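Local coordinates for protein Isomerase/lactonizing enzyme (PDB 2NQL) that belongs to the enolase superfamily, pairing a mandelate racemase-like N-terminal domain with an enolase-type barrel that holds a sodium ion, at residues D273-I278 / G302-E307; G67-I72 / L123-I128; A61-W66 / W131-Q136. All coordinates share one frame; numbering follows the deposited sequence.

How the interactions relate
From the N terminus, strand 64-70 comes first and takes part in two contacts with helix 117-138. Interaction 3 joins 61-66 to 131-136 and closes the longer loop; interaction 2 joins 67-72 to 123-128 and is nested inside it, because strand and helix run in nearly opposite directions. The two touch where Ile128 CG2 packs 3.5 Å from Trp66 O, and together they lay the helix along an outermost strand of the antiparallel sheet in the N-terminal domain. Interaction 1 opens only after both have closed. It joins helices 271-278 and 295-308 of the barrel domain, its centre about 22 Å from that of interaction 2.

Interaction 1. Residues D273-I278 / G302-E307; sequences DMRARI and GALAAE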
loop_
_atom_site.group_PDB
_atom_site.type_symbol
_atom_site.label_atom_id
_atom_site.label_comp_id
_atom_site.label_asym_id
_atom_site.label_seq_id
_atom_site.Cartn_x
_atom_site.Cartn_y
_atom_site.Cartn_z
ATOM N N ASP A 273 -4.124 -0.626 10.334
ATOM C CA ASP A 273 -3.165 -1.721 10.365
ATOM C C ASP A 273 -3.011 -2.293 11.753
ATOM O O ASP A 273 -2.894 -3.503 11.904
ATOM C CB ASP A 273 -1.807 -1.243 9.839
ATOM C CG ASP A 273 -1.916 -0.725 8.428
ATOM O OD1 ASP A 273 -2.669 -1.351 7.661
ATOM O OD2 ASP A 273 -1.280 0.283 8.075
ATOM N N MET A 274 -2.979 -1.415 12.750
ATOM C CA MET A 274 -2.873 -1.857 14.138
ATOM C C MET A 274 -4.099 -2.672 14.558
ATOM O O MET A 274 -3.951 -3.758 15.143
ATOM C CB MET A 274 -2.695 -0.665 15.064
ATOM C CG MET A 274 -2.548 -1.065 16.516
ATOM S SD MET A 274 -1.951 0.317 17.470
ATOM C CE MET A 274 -2.098 -0.352 19.131
ATOM N N ARG A 275 -5.287 -2.150 14.245
ATOM C CA ARG A 275 -6.567 -2.833 14.537
ATOM C C ARG A 275 -6.639 -4.261 14.036
ATOM O O ARG A 275 -7.090 -5.145 14.756
ATOM C CB ARG A 275 -7.756 -2.040 13.996
ATOM C CG ARG A 275 -7.946 -0.689 14.616
ATOM C CD ARG A 275 -9.199 0.038 14.146
ATOM N NE ARG A 275 -9.194 1.421 14.632
ATOM C CZ ARG A 275 -9.539 1.810 15.860
ATOM N NH1 ARG A 275 -9.955 0.929 16.766
ATOM N NH2 ARG A 275 -9.473 3.098 16.183
ATOM N N ALA A 276 -6.175 -4.494 12.811
ATOM C CA ALA A 276 -6.118 -5.840 12.240
ATOM C C ALA A 276 -5.283 -6.832 13.053
ATOM O O ALA A 276 -5.603 -8.026 13.086
ATOM C CB ALA A 276 -5.642 -5.783 10.790
ATOM N N ARG A 277 -4.241 -6.349 13.733
ATOM C CA ARG A 277 -3.402 -7.245 14.541
ATOM C C ARG A 277 -3.882 -7.407 15.975
ATOM O O ARG A 277 -3.906 -8.518 16.490
ATOM C CB ARG A 277 -1.917 -6.838 14.522
ATOM C CG ARG A 277 -1.152 -7.335 13.319
ATOM C CD ARG A 277 -1.229 -6.322 12.205
ATOM N NE ARG A 277 -0.681 -6.772 10.940
ATOM C CZ ARG A 277 -0.963 -6.195 9.775
ATOM N NH1 ARG A 277 -1.794 -5.156 9.732
ATOM N NH2 ARG A 277 -0.416 -6.660 8.658
ATOM N N ILE A 278 -4.275 -6.313 16.623
ATOM C CA ILE A 278 -4.575 -6.390 18.044
ATOM C C ILE A 278 -5.938 -7.031 18.312
ATOM O O ILE A 278 -6.166 -7.573 19.393
ATOM C CB ILE A 278 -4.381 -5.038 18.776
ATOM C CG1 ILE A 278 -5.483 -4.034 18.390
ATOM C CG2 ILE A 278 -2.946 -4.484 18.509
ATOM C CD1 ILE A 278 -5.537 -2.802 19.259
ATOM N N GLY A 302 -0.940 5.739 18.933
ATOM C CA GLY A 302 -0.661 5.946 20.359
ATOM C C GLY A 302 -1.921 5.882 21.225
ATOM O O GLY A 302 -1.922 5.219 22.266
ATOM N N ALA A 303 -2.983 6.554 20.785
ATOM C CA ALA A 303 -4.292 6.532 21.472
ATOM C C ALA A 303 -4.929 5.139 21.519
ATOM O O ALA A 303 -5.494 4.727 22.540
ATOM C CB ALA A 303 -5.243 7.528 20.815
ATOM N N LEU A 304 -4.827 4.401 20.417
ATOM C CA LEU A 304 -5.282 3.016 20.380
ATOM C C LEU A 304 -4.478 2.093 21.301
ATOM O O LEU A 304 -5.044 1.190 21.935
ATOM C CB LEU A 304 -5.301 2.477 18.939
ATOM C CG LEU A 304 -5.906 1.080 18.766
ATOM C CD1 LEU A 304 -7.379 1.055 19.265
ATOM C CD2 LEU A 304 -5.802 0.637 17.292
ATOM N N ALA A 305 -3.169 2.342 21.402
ATOM C CA ALA A 305 -2.333 1.610 22.347
ATOM C C ALA A 305 -2.771 1.857 23.796
ATOM O O ALA A 305 -2.824 0.907 24.595
ATOM C CB ALA A 305 -0.862 1.976 22.165
ATOM N N ALA A 306 -3.071 3.118 24.110
ATOM C CA ALA A 306 -3.592 3.505 25.441
ATOM C C ALA A 306 -4.898 2.808 25.790
ATOM O O ALA A 306 -5.090 2.387 26.940
ATOM C CB ALA A 306 -3.739 5.031 25.568
ATOM N N GLU A 307 -5.772 2.647 24.797
ATOM C CA GLU A 307 -7.027 1.898 24.967
ATOM C C GLU A 307 -6.849 0.448 25.389
ATOM O O GLU A 307 -7.757 -0.141 25.987
ATOM C CB GLU A 307 -7.885 1.953 23.699
ATOM C CG GLU A 307 -8.582 3.285 23.467
ATOM C CD GLU A 307 -9.113 3.432 22.043
ATOM O OE1 GLU A 307 -9.602 2.431 21.474
ATOM O OE2 GLU A 307 -9.042 4.556 21.493
HETATM O O HOH W 1 -11.254 2.697 19.130
#
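The helices carrying Met274 and Leu304 run nearly parallel, at 23° between their N-to-C directions, with the short axes 11.0 Å apart, a separation that leaves side chains to fill the interface. Leu304 is the central piece. Its CG is anti to the backbone N (chi1 -174°), which sends the two methyls toward helix 271-278. Leu304 CD2 sits between Met274 CG, at 3.8 Å, and the aliphatic part of Arg275, whose CG is 3.7 Å from the same Leu304 methyl. Met274 and Leu304 reach toward each other tip to tip; the extended Met274 chain then carries its CE past Leu304 to Ala305, where Met274 CE lies 4.0 Å from Ala305 CB. From the following turn Ile278 places CD1 3.9 Å from Leu304 CG, also tip to tip.

Arg275 crosses Leu304 obliquely and lays one face of its guanidinium over Leu304 CD2, which stands 4.1 Å from the plane, over its centre. The polar end of Arg275 is tied to its own helix by a hydrogen bond between NE and His271 ND1 and, through a water on NH1, to Glu307 OE1 of the other. The Met274 side chain lies about 14 Å from the sodium ion. Successive parallel strands 262-264, 285-286 and 311-312 alternate with these helices, so the contact is one between neighbouring outer helices of the enolase-type TIM-barrel domain.

Interaction 2. Residues G67-I72 / L123-I128; sequences GETYGI and LAALDI
Ile128 reaches from helix 117-138 onto the backbone of strand 64-70; its CB and CG2 share one neighbour, Gly67 CA, while CD1 meets another, Glu68 O. Ile128 CB is 4.0 Å from Gly67 CA. The CG2 branch of Ile128, set anti to the backbone N, comes to 3.8 Å from the same Gly67 CA, while Ile128 CG1, anti to the carbonyl carbon, carries CD1 to 3.7 Å from Glu68 O. One turn earlier, Ala125 presses its CB against the Glu68 backbone, 3.8 Å from Glu68 C, and meets Thr69 CG2 at 3.9 Å. The axes come within 5.9 Å where Gly67, with no side chain, faces the helix. Gly67 CA makes a CA-H...O contact of 3.4 Å with Ala125 O, nearly straight at 173°.

Glu68 turns away from the helix, and its carboxylate is bound by Ser52 OG and the backbone N of Ala320 and Phe323. Gly67 and Thr69 pair through their backbones with Val55 and Val53 of strand 50-59. Helix 117-138 lies across the face of the sheet, Ala125 also touching Val55 and Leu126 touching Met57 of strand 50-59, while Thr69 touches Val78 of helix 75-90.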
loop_
_atom_site.group_PDB
_atom_site.type_symbol
_atom_site.label_atom_id
_atom_site.label_comp_id
_atom_site.label_asym_id
_atom_site.label_seq_id
_atom_site.Cartn_x
_atom_site.Cartn_y
_atom_site.Cartn_z
ATOM N N GLY A 67 8.865 18.546 6.059
ATOM C CA GLY A 67 8.479 17.181 6.345
ATOM C C GLY A 67 9.451 16.240 5.644
ATOM O O GLY A 67 10.278 16.678 4.843
ATOM N N GLU A 68 9.319 14.948 5.923
ATOM C CA GLU A 68 10.240 13.951 5.371
ATOM C C GLU A 68 9.583 12.576 5.386
ATOM O O GLU A 68 8.758 12.286 6.253
ATOM C CB GLU A 68 11.541 13.938 6.206
ATOM C CG GLU A 68 12.728 13.147 5.578
ATOM C CD GLU A 68 13.909 12.963 6.542
ATOM O OE1 GLU A 68 13.759 13.231 7.756
ATOM O OE2 GLU A 68 14.972 12.494 6.076
ATOM N N THR A 69 9.950 11.726 4.427
ATOM C CA THR A 69 9.517 10.341 4.436
ATOM C C THR A 69 10.633 9.502 3.800
ATOM O O THR A 69 11.678 10.035 3.443
ATOM C CB THR A 69 8.153 10.160 3.669
ATOM O OG1 THR A 69 7.678 8.824 3.810
ATOM C CG2 THR A 69 8.262 10.558 2.180
ATOM N N TYR A 70 10.381 8.210 3.671
ATOM C CA TYR A 70 11.313 7.275 3.059
ATOM C C TYR A 70 11.619 7.707 1.646
ATOM O O TYR A 70 10.739 8.125 0.893
ATOM C CB TYR A 70 10.728 5.869 3.045
ATOM C CG TYR A 70 10.984 5.103 4.324
ATOM C CD1 TYR A 70 10.492 5.561 5.555
ATOM C CD2 TYR A 70 11.734 3.920 4.309
ATOM C CE1 TYR A 70 10.733 4.845 6.739
ATOM C CE2 TYR A 70 11.969 3.196 5.494
ATOM C CZ TYR A 70 11.467 3.675 6.696
ATOM O OH TYR A 70 11.678 2.968 7.868
ATOM N N GLY A 71 12.893 7.632 1.309
ATOM C CA GLY A 71 13.328 7.844 -0.055
ATOM C C GLY A 71 14.385 6.857 -0.498
ATOM O O GLY A 71 14.935 7.038 -1.571
ATOM N N ILE A 72 14.653 5.815 0.294
ATOM C CA ILE A 72 15.678 4.826 -0.091
ATOM C C ILE A 72 15.427 4.126 -1.430
ATOM O O ILE A 72 16.369 3.848 -2.195
ATOM C CB ILE A 72 15.987 3.774 1.002
ATOM C CG1 ILE A 72 14.707 3.173 1.603
ATOM C CG2 ILE A 72 16.918 4.379 2.080
ATOM C CD1 ILE A 72 14.948 1.823 2.249
ATOM N N LEU A 123 1.787 11.120 2.314
ATOM C CA LEU A 123 0.934 11.825 3.264
ATOM C C LEU A 123 1.690 12.149 4.540
ATOM O O LEU A 123 1.487 13.207 5.114
ATOM C CB LEU A 123 -0.323 11.046 3.577
ATOM C CG LEU A 123 -1.279 10.681 2.417
ATOM C CD1 LEU A 123 -2.573 10.030 2.978
ATOM C CD2 LEU A 123 -1.589 11.900 1.531
ATOM N N ALA A 124 2.571 11.240 4.951
ATOM C CA ALA A 124 3.379 11.425 6.161
ATOM C C ALA A 124 4.245 12.680 6.046
ATOM O O ALA A 124 4.272 13.528 6.977
ATOM C CB ALA A 124 4.247 10.161 6.414
ATOM N N ALA A 125 4.936 12.827 4.915
ATOM C CA ALA A 125 5.762 14.006 4.704
ATOM C C ALA A 125 4.959 15.319 4.722
ATOM O O ALA A 125 5.369 16.308 5.346
ATOM C CB ALA A 125 6.609 13.871 3.442
ATOM N N LEU A 126 3.800 15.323 4.064
ATOM C CA LEU A 126 2.945 16.502 4.048
ATOM C C LEU A 126 2.381 16.828 5.425
ATOM O O LEU A 126 2.241 17.992 5.764
ATOM C CB LEU A 126 1.781 16.284 3.054
ATOM C CG LEU A 126 2.266 16.137 1.608
ATOM C CD1 LEU A 126 1.095 15.672 0.664
ATOM C CD2 LEU A 126 2.981 17.400 1.011
ATOM N N ASP A 127 2.055 15.781 6.176
ATOM C CA ASP A 127 1.444 15.922 7.503
ATOM C C ASP A 127 2.470 16.521 8.487
ATOM O O ASP A 127 2.152 17.435 9.261
ATOM C CB ASP A 127 0.932 14.571 7.997
ATOM C CG ASP A 127 0.199 14.667 9.334
ATOM O OD1 ASP A 127 -0.999 15.038 9.351
ATOM O OD2 ASP A 127 0.819 14.347 10.373
ATOM N N ILE A 128 3.704 16.031 8.425
ATOM C CA ILE A 128 4.769 16.575 9.286
ATOM C C ILE A 128 5.009 18.078 8.967
ATOM O O ILE A 128 5.052 18.910 9.875
ATOM C CB ILE A 128 6.082 15.737 9.144
ATOM C CG1 ILE A 128 5.845 14.312 9.674
ATOM C CG2 ILE A 128 7.260 16.478 9.888
ATOM C CD1 ILE A 128 6.920 13.283 9.268
#

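Interaction 3. Residues A61-W66 / W131-Q136; sequences AGTVGW and WDIAGQ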
loop_
_atom_site.group_PDB
_atom_site.type_symbol
_atom_site.label_atom_id
_atom_site.label_comp_id
_atom_site.label_asym_id
_atom_site.label_seq_id
_atom_site.Cartn_x
_atom_site.Cartn_y
_atom_site.Cartn_z
ATOM N N ALA A 61 2.083 33.809 3.776
ATOM C CA ALA A 61 2.798 34.735 4.680
ATOM C C ALA A 61 4.309 34.477 4.877
ATOM O O ALA A 61 5.016 35.304 5.464
ATOM C CB ALA A 61 2.078 34.797 6.025
ATOM N N GLY A 62 4.793 33.329 4.408
ATOM C CA GLY A 62 6.229 33.023 4.394
ATOM C C GLY A 62 6.717 32.065 5.472
ATOM O O GLY A 62 7.934 31.894 5.623
ATOM N N THR A 63 5.798 31.441 6.212
ATOM C CA THR A 63 6.168 30.402 7.189
ATOM C C THR A 63 6.598 29.148 6.438
ATOM O O THR A 63 5.869 28.663 5.578
ATOM C CB THR A 63 5.024 30.086 8.177
ATOM O OG1 THR A 63 4.698 31.281 8.910
ATOM C CG2 THR A 63 5.427 29.011 9.192
ATOM N N VAL A 64 7.790 28.654 6.765
ATOM C CA VAL A 64 8.390 27.513 6.065
ATOM C C VAL A 64 8.346 26.296 7.011
ATOM O O VAL A 64 8.888 26.354 8.124
ATOM C CB VAL A 64 9.831 27.857 5.659
ATOM C CG1 VAL A 64 10.525 26.656 4.997
ATOM C CG2 VAL A 64 9.848 29.068 4.747
ATOM N N GLY A 65 7.672 25.227 6.583
ATOM C CA GLY A 65 7.592 23.977 7.321
ATOM C C GLY A 65 8.322 22.897 6.527
ATOM O O GLY A 65 8.418 22.966 5.292
ATOM N N TRP A 66 8.864 21.922 7.238
ATOM C CA TRP A 66 9.549 20.798 6.604
ATOM C C TRP A 66 8.955 19.465 7.026
ATOM O O TRP A 66 8.593 19.257 8.208
ATOM C CB TRP A 66 11.056 20.805 6.942
ATOM C CG TRP A 66 11.844 21.865 6.199
ATOM C CD1 TRP A 66 12.102 23.152 6.615
ATOM C CD2 TRP A 66 12.517 21.707 4.947
ATOM N NE1 TRP A 66 12.881 23.794 5.694
ATOM C CE2 TRP A 66 13.141 22.941 4.653
ATOM C CE3 TRP A 66 12.632 20.646 4.023
ATOM C CZ2 TRP A 66 13.907 23.137 3.494
ATOM C CZ3 TRP A 66 13.391 20.850 2.859
ATOM C CH2 TRP A 66 14.009 22.076 2.609
ATOM N N TRP A 131 1.996 20.174 10.316
ATOM C CA TRP A 131 2.104 20.347 11.781
ATOM C C TRP A 131 3.246 21.283 12.199
ATOM O O TRP A 131 3.107 22.026 13.190
ATOM C CB TRP A 131 2.260 19.016 12.513
ATOM C CG TRP A 131 0.986 18.254 12.735
ATOM C CD1 TRP A 131 0.542 17.132 12.043
ATOM C CD2 TRP A 131 -0.023 18.551 13.701
ATOM N NE1 TRP A 131 -0.671 16.704 12.566
ATOM C CE2 TRP A 131 -1.047 17.566 13.567
ATOM C CE3 TRP A 131 -0.166 19.554 14.684
ATOM C CZ2 TRP A 131 -2.197 17.563 14.379
ATOM C CZ3 TRP A 131 -1.312 19.539 15.491
ATOM C CH2 TRP A 131 -2.314 18.564 15.317
ATOM N N ASP A 132 4.352 21.249 11.451
ATOM C CA ASP A 132 5.491 22.185 11.676
ATOM C C ASP A 132 4.990 23.625 11.507
ATOM O O ASP A 132 5.221 24.486 12.356
ATOM C CB ASP A 132 6.618 21.874 10.686
ATOM C CG ASP A 132 7.906 22.657 10.954
ATOM O OD1 ASP A 132 8.048 23.276 12.038
ATOM O OD2 ASP A 132 8.793 22.650 10.063
ATOM N N ILE A 133 4.289 23.880 10.411
ATOM C CA ILE A 133 3.678 25.197 10.156
ATOM C C ILE A 133 2.677 25.586 11.259
ATOM O O ILE A 133 2.735 26.719 11.774
ATOM C CB ILE A 133 3.048 25.263 8.729
ATOM C CG1 ILE A 133 4.158 25.269 7.666
ATOM C CG2 ILE A 133 2.204 26.535 8.560
ATOM C CD1 ILE A 133 3.666 24.951 6.242
ATOM N N ALA A 134 1.795 24.659 11.631
ATOM C CA ALA A 134 0.773 24.901 12.658
ATOM C C ALA A 134 1.450 25.376 13.947
ATOM O O ALA A 134 1.023 26.352 14.573
ATOM C CB ALA A 134 -0.051 23.620 12.923
ATOM N N GLY A 135 2.536 24.704 14.310
ATOM C CA GLY A 135 3.241 25.027 15.556
ATOM C C GLY A 135 3.884 26.391 15.495
ATOM O O GLY A 135 3.698 27.198 16.412
ATOM N N GLN A 136 4.629 26.651 14.425
ATOM C CA GLN A 136 5.236 27.958 14.192
ATOM C C GLN A 136 4.243 29.113 14.231
ATOM O O GLN A 136 4.503 30.136 14.878
ATOM C CB GLN A 136 5.974 27.997 12.871
ATOM C CG GLN A 136 7.277 27.184 12.875
ATOM C CD GLN A 136 8.013 27.330 11.574
ATOM O OE1 GLN A 136 8.367 28.445 11.179
ATOM N NE2 GLN A 136 8.237 26.205 10.876
HETATM O O HOH W 2 9.181 29.739 8.985
#
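The Gln136 amide and the Asp132 carboxylate are the flat groups that meet strand 64-70. Gln136 NE2 has two acceptors: Val64 O at 2.8 Å, tilted 16° out of the amide plane, and Asp132 OD1 at 3.2 Å, in it. OD1 is approached from above the carboxylate plane, 62° out of it. The other carboxylate oxygen, Asp132 OD2, offers its anti lone pair to Trp66 N at 2.9 Å and also lies 3.3 Å from Gly65 CA. With CG anti to the backbone N (chi1 -172°), Asp132 places this oxygen at the strand. Gln136 OE1 is linked through a water to Val64 N, so the amide reaches both backbone polar atoms of Val64, one directly and one through the water.

Thr63 CG2 slides past Gln136, 3.6 Å from Gln136 OE1. Gly65 has no side chain, and Ile133 CG1 packs directly on its backbone, 3.7 Å from Gly65 N.

Leu373 N is a further donor to Asp132 OD1. The contact therefore joins strand to helix through side-chain-to-backbone bonds, and the three donors around Asp132 would probably favour its ionised form.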